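PTS system, IIabc component (PDB 3IPJ) is the EIIB domain of a membrane sugar phosphotransferase and probably passes phosphate, by way of a phosphocysteine, to a sugar entering the cell. Local coordinates at residues I23-C28 with M82-L87; D51-V56 with Y63-G68. All coordinates share one frame; numbering follows the deposited sequence.

Contact 1 of 2, residues I23-C28 with M82-L87; sequences ISITHC and MGLKTL
I25 is held by L87 and K85 through backbone hydrogen bonds. L87 N gives a short bond of 2.7 Å to I25 O and meets that carbonyl head-on, with a C=O...N angle of 172°, yet the bond is bent at the hydrogen. In return I25 N reaches K85 O at 2.9 Å, but this bond is also bent at the hydrogen (130°) and weak. Two CA-H...O contacts add to the pairing: S24 CA lies against K85 O, and T86 CA lies 3.2 Å from I25 O. A water also spans the segments, accepting from K85 N and donating to I23 O.

The apolar contact centres on the tip of I25. With CG1 beside the backbone N (chi1 -47°), CD1 extends to L84 and T86. It presses tightly on L84 CB at 3.4 Å and also touches L84 CD2. T86 CG2 meets the same methyl at 3.6 Å. The aliphatic part of K85 passes beside I23 O and S24 CB. I25 also packs on L32 of strand 31-36 and V79 of helix 71-79.

A classic beta bulge sets I23 and S24 side by side against M35. The single bridge between I25 and T86 fastens the tail after helix 71-79 to edge strand 22-27 of the EIIB sheet.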
loop_
_atom_site.group_PDB
_atom_site.type_symbol
_atom_site.label_atom_id
_atom_site.label_comp_id
_atom_site.label_asym_id
_atom_site.label_seq_id
_atom_site.Cartn_x
_atom_site.Cartn_y
_atom_site.Cartn_z
ATOM N N ILE A 23 -1.823 6.352 8.100
ATOM C CA ILE A 23 -0.837 6.805 9.104
ATOM C C ILE A 23 0.585 6.620 8.538
ATOM O O ILE A 23 1.397 7.571 8.518
ATOM C CB ILE A 23 -0.982 6.029 10.410
ATOM C CG1 ILE A 23 -2.364 6.254 11.022
ATOM C CG2 ILE A 23 0.165 6.407 11.418
ATOM C CD1 ILE A 23 -2.569 5.405 12.239
ATOM N N SER A 24 0.882 5.393 8.061
ATOM C CA SER A 24 2.188 5.057 7.509
ATOM C C SER A 24 2.044 3.758 6.723
ATOM O O SER A 24 1.001 3.112 6.814
ATOM C CB SER A 24 3.216 4.903 8.657
ATOM O OG SER A 24 2.811 3.911 9.585
ATOM N N ILE A 25 3.081 3.412 5.932
ATOM C CA ILE A 25 3.027 2.350 4.997
ATOM C C ILE A 25 4.357 1.679 5.018
ATOM O O ILE A 25 5.357 2.361 5.068
ATOM C CB ILE A 25 2.913 2.900 3.524
ATOM C CG1 ILE A 25 1.830 3.988 3.439
ATOM C CG2 ILE A 25 2.688 1.732 2.526
ATOM C CD1 ILE A 25 2.061 5.079 2.350
ATOM N N THR A 26 4.370 0.333 4.979
ATOM C CA THR A 26 5.583 -0.460 4.707
ATOM C C THR A 26 5.153 -1.683 3.913
ATOM O O THR A 26 4.032 -1.717 3.368
ATOM C CB THR A 26 6.307 -0.892 5.979
ATOM O OG1 THR A 26 7.625 -1.370 5.623
ATOM C CG2 THR A 26 5.442 -1.938 6.788
ATOM N N HIS A 27 6.003 -2.694 3.866
ATOM C CA HIS A 27 5.661 -3.881 3.118
ATOM C C HIS A 27 6.419 -5.080 3.620
ATOM O O HIS A 27 7.385 -4.924 4.332
ATOM C CB HIS A 27 5.886 -3.664 1.573
ATOM C CG HIS A 27 7.326 -3.766 1.150
ATOM N ND1 HIS A 27 8.182 -2.679 1.105
ATOM C CD2 HIS A 27 8.062 -4.841 0.802
ATOM C CE1 HIS A 27 9.377 -3.078 0.726
ATOM N NE2 HIS A 27 9.333 -4.386 0.544
ATOM N N CYS A 28 5.971 -6.286 3.301
ATOM C CA CYS A 28 6.816 -7.473 3.531
ATOM C C CYS A 28 7.080 -8.071 2.135
ATOM O O CYS A 28 7.023 -7.365 1.107
ATOM C CB CYS A 28 6.190 -8.508 4.504
ATOM S SG CYS A 28 4.584 -9.214 3.920
ATOM N N MET A 82 4.969 9.447 -3.478
ATOM C CA MET A 82 3.712 10.118 -3.249
ATOM C C MET A 82 3.781 10.989 -1.978
ATOM O O MET A 82 2.920 11.828 -1.745
ATOM C CB MET A 82 2.577 9.073 -3.176
ATOM C CG MET A 82 2.184 8.413 -4.519
ATOM S SD MET A 82 0.833 7.211 -4.353
ATOM C CE MET A 82 0.863 6.641 -6.017
ATOM N N GLY A 83 4.804 10.800 -1.152
ATOM C CA GLY A 83 4.971 11.643 0.014
ATOM C C GLY A 83 4.330 11.151 1.313
ATOM O O GLY A 83 4.490 11.757 2.377
ATOM N N LEU A 84 3.576 10.061 1.261
ATOM C CA LEU A 84 2.990 9.557 2.496
ATOM C C LEU A 84 4.173 9.104 3.374
ATOM O O LEU A 84 5.320 9.007 2.882
ATOM C CB LEU A 84 1.996 8.429 2.210
ATOM C CG LEU A 84 1.003 8.731 1.069
ATOM C CD1 LEU A 84 1.755 9.143 -0.118
ATOM C CD2 LEU A 84 0.213 7.554 0.651
ATOM N N LYS A 85 3.920 8.899 4.665
ATOM C CA LYS A 85 4.877 8.319 5.577
ATOM C C LYS A 85 5.090 6.832 5.197
ATOM O O LYS A 85 4.318 5.960 5.581
ATOM C CB LYS A 85 4.297 8.471 7.000
ATOM C CG LYS A 85 5.232 8.297 8.187
ATOM C CD LYS A 85 4.533 8.777 9.511
ATOM C CE LYS A 85 5.046 8.028 10.804
ATOM N NZ LYS A 85 6.474 8.303 11.281
ATOM N N THR A 86 6.129 6.563 4.433
ATOM C CA THR A 86 6.529 5.203 4.101
ATOM C C THR A 86 7.682 4.861 5.016
ATOM O O THR A 86 8.504 5.714 5.391
ATOM C CB THR A 86 6.876 5.042 2.582
ATOM O OG1 THR A 86 7.876 6.014 2.168
ATOM C CG2 THR A 86 5.571 5.140 1.690
ATOM N N LEU A 87 7.769 3.628 5.434
ATOM C CA LEU A 87 8.672 3.465 6.525
ATOM C C LEU A 87 9.799 2.550 6.152
ATOM O O LEU A 87 10.926 2.828 6.560
ATOM C CB LEU A 87 7.910 3.039 7.780
ATOM C CG LEU A 87 6.920 4.147 8.211
ATOM C CD1 LEU A 87 6.048 3.721 9.368
ATOM C CD2 LEU A 87 7.686 5.425 8.542
HETATM O O HOH W 1 1.279 8.710 5.525
#

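Contact 2 of 2, residues D51-V56 with Y63-G68; sequences DEVKGV and YQIILG
I66 O accepts the shortest direct bond of the contact, from K54 N at 2.7 Å. It is almost straight, 174° at the hydrogen. V53 CA makes a CA-H...O contact with the same oxygen, and K54 CB lies beside it. I66 N completes the exchange by donating to G55 O at 3.0 Å, coming from 33° out of the carbonyl plane. Beyond it, V56 CA lies 3.2 Å from Q64 O.

Side chains pack on two faces. V53 sets both methyls against I65 CG2, each at 3.8 Å, and CG2 also nears L67 CD2. That leucine methyl reaches E52 O at 3.7 Å. On the face of I66, the K54 chain crosses the isoleucine at about a right angle, and I66 CG1 lies over the G55 carbonyl. K54 stays extended until a bend at chi4 (-48°). CE rests on G68 CA, and NZ donates to a water that itself donates to L67 O.

D51 OD2 and E52 OE2 both form salt bridges with K5, while Q64 bonds R31 and Y63 bonds D44. The chemistry is thus divided: backbone bonds and apolar methyls join the hairpin and the residues leading into it, and the two carboxylates share K5, outside the contact.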
loop_
_atom_site.group_PDB
_atom_site.type_symbol
_atom_site.label_atom_id
_atom_site.label_comp_id
_atom_site.label_asym_id
_atom_site.label_seq_id
_atom_site.Cartn_x
_atom_site.Cartn_y
_atom_site.Cartn_z
ATOM N N ASP A 51 -6.030 -4.325 -9.944
ATOM C CA ASP A 51 -5.009 -5.142 -10.630
ATOM C C ASP A 51 -3.942 -5.662 -9.638
ATOM O O ASP A 51 -3.402 -4.883 -8.803
ATOM C CB ASP A 51 -4.389 -4.287 -11.753
ATOM C CG ASP A 51 -3.479 -5.063 -12.697
ATOM O OD1 ASP A 51 -3.745 -6.263 -12.905
ATOM O OD2 ASP A 51 -2.509 -4.449 -13.258
ATOM N N GLU A 52 -3.691 -6.971 -9.717
ATOM C CA GLU A 52 -2.667 -7.650 -8.947
ATOM C C GLU A 52 -3.043 -7.901 -7.501
ATOM O O GLU A 52 -2.272 -8.571 -6.792
ATOM C CB GLU A 52 -1.301 -6.892 -8.996
ATOM C CG GLU A 52 -0.592 -6.896 -10.359
ATOM C CD GLU A 52 -0.665 -8.273 -11.063
ATOM O OE1 GLU A 52 -0.442 -9.337 -10.440
ATOM O OE2 GLU A 52 -0.960 -8.286 -12.289
ATOM N N VAL A 53 -4.176 -7.371 -7.030
ATOM C CA VAL A 53 -4.514 -7.606 -5.592
ATOM C C VAL A 53 -5.045 -9.030 -5.428
ATOM O O VAL A 53 -6.076 -9.389 -5.987
ATOM C CB VAL A 53 -5.519 -6.615 -5.015
ATOM C CG1 VAL A 53 -5.860 -7.040 -3.567
ATOM C CG2 VAL A 53 -4.980 -5.154 -5.099
ATOM N N LYS A 54 -4.335 -9.857 -4.652
ATOM C CA LYS A 54 -4.677 -11.277 -4.496
ATOM C C LYS A 54 -5.736 -11.446 -3.390
ATOM O O LYS A 54 -6.597 -12.400 -3.452
ATOM C CB LYS A 54 -3.432 -12.072 -4.148
ATOM C CG LYS A 54 -2.402 -12.093 -5.254
ATOM C CD LYS A 54 -1.255 -12.985 -4.793
ATOM C CE LYS A 54 -0.018 -12.856 -5.702
ATOM N NZ LYS A 54 -0.304 -12.957 -7.233
ATOM N N GLY A 55 -5.664 -10.571 -2.376
ATOM C CA GLY A 55 -6.657 -10.537 -1.314
ATOM C C GLY A 55 -6.377 -9.342 -0.417
ATOM O O GLY A 55 -5.427 -8.572 -0.653
ATOM N N VAL A 56 -7.211 -9.165 0.596
ATOM C CA VAL A 56 -7.024 -8.064 1.587
ATOM C C VAL A 56 -7.358 -8.600 2.941
ATOM O O VAL A 56 -8.216 -9.491 3.033
ATOM C CB VAL A 56 -7.904 -6.812 1.340
ATOM C CG1 VAL A 56 -7.520 -6.190 0.024
ATOM C CG2 VAL A 56 -9.352 -7.145 1.365
ATOM N N TYR A 63 -3.996 -2.567 7.528
ATOM C CA TYR A 63 -4.731 -2.950 6.317
ATOM C C TYR A 63 -3.727 -3.569 5.288
ATOM O O TYR A 63 -2.874 -2.871 4.768
ATOM C CB TYR A 63 -5.403 -1.698 5.747
ATOM C CG TYR A 63 -6.519 -2.030 4.794
ATOM C CD1 TYR A 63 -7.780 -2.324 5.277
ATOM C CD2 TYR A 63 -6.298 -2.100 3.409
ATOM C CE1 TYR A 63 -8.817 -2.634 4.425
ATOM C CE2 TYR A 63 -7.310 -2.430 2.521
ATOM C CZ TYR A 63 -8.573 -2.690 3.031
ATOM O OH TYR A 63 -9.617 -2.979 2.199
ATOM N N GLN A 64 -3.825 -4.887 5.015
ATOM C CA GLN A 64 -2.788 -5.593 4.303
ATOM C C GLN A 64 -3.351 -5.938 2.908
ATOM O O GLN A 64 -4.458 -6.493 2.798
ATOM C CB GLN A 64 -2.375 -6.817 5.081
ATOM C CG GLN A 64 -2.014 -6.430 6.503
ATOM C CD GLN A 64 -1.527 -7.629 7.331
ATOM O OE1 GLN A 64 -1.291 -8.711 6.788
ATOM N NE2 GLN A 64 -1.380 -7.438 8.658
ATOM N N ILE A 65 -2.603 -5.580 1.860
ATOM C CA ILE A 65 -3.028 -5.859 0.518
ATOM C C ILE A 65 -2.036 -6.829 -0.037
ATOM O O ILE A 65 -0.847 -6.503 -0.140
ATOM C CB ILE A 65 -2.953 -4.602 -0.313
ATOM C CG1 ILE A 65 -3.897 -3.551 0.326
ATOM C CG2 ILE A 65 -3.233 -4.892 -1.777
ATOM C CD1 ILE A 65 -3.165 -2.503 1.062
ATOM N N ILE A 66 -2.500 -8.038 -0.367
ATOM C CA ILE A 66 -1.575 -9.068 -0.850
ATOM C C ILE A 66 -1.328 -8.823 -2.348
ATOM O O ILE A 66 -2.267 -8.877 -3.152
ATOM C CB ILE A 66 -2.094 -10.487 -0.692
ATOM C CG1 ILE A 66 -2.716 -10.711 0.702
ATOM C CG2 ILE A 66 -0.949 -11.467 -0.993
ATOM C CD1 ILE A 66 -3.456 -12.097 0.841
ATOM N N LEU A 67 -0.073 -8.529 -2.706
ATOM C CA LEU A 67 0.303 -8.272 -4.102
ATOM C C LEU A 67 1.238 -9.368 -4.672
ATOM O O LEU A 67 1.321 -9.531 -5.903
ATOM C CB LEU A 67 0.973 -6.879 -4.189
ATOM C CG LEU A 67 -0.024 -5.741 -4.005
ATOM C CD1 LEU A 67 0.724 -4.509 -3.728
ATOM C CD2 LEU A 67 -0.818 -5.526 -5.303
ATOM N N GLY A 68 1.911 -10.127 -3.814
ATOM C CA GLY A 68 2.810 -11.166 -4.294
ATOM C C GLY A 68 4.233 -10.617 -4.347
ATOM O O GLY A 68 4.476 -9.388 -4.333
HETATM O O HOH W 2 2.086 -11.405 -7.818
#

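How the contacts relate
Contacts 1 and 2 lie at the two outer strands of one antiparallel sheet, their centres about 16 Å apart and on opposite sides of the chain's centre. They do not touch. Both are partly buried: S24 and I25 are buried in contact 1 and I65 and L67 in contact 2, while K85 and K54 lie on the surface. Contact 1 ties edge strand 22-27 to a distant non-strand tail, whereas contact 2 joins neighbouring strands of a hairpin. Strand 31-36 lies between them and bonds to both. Helix 71-79 also serves both, touching I25 through V79 and L67 through V72 and V75. Contact 1 rests on one bridge with bent bonds; contact 2 has straighter bonds. Each also holds one bridging water.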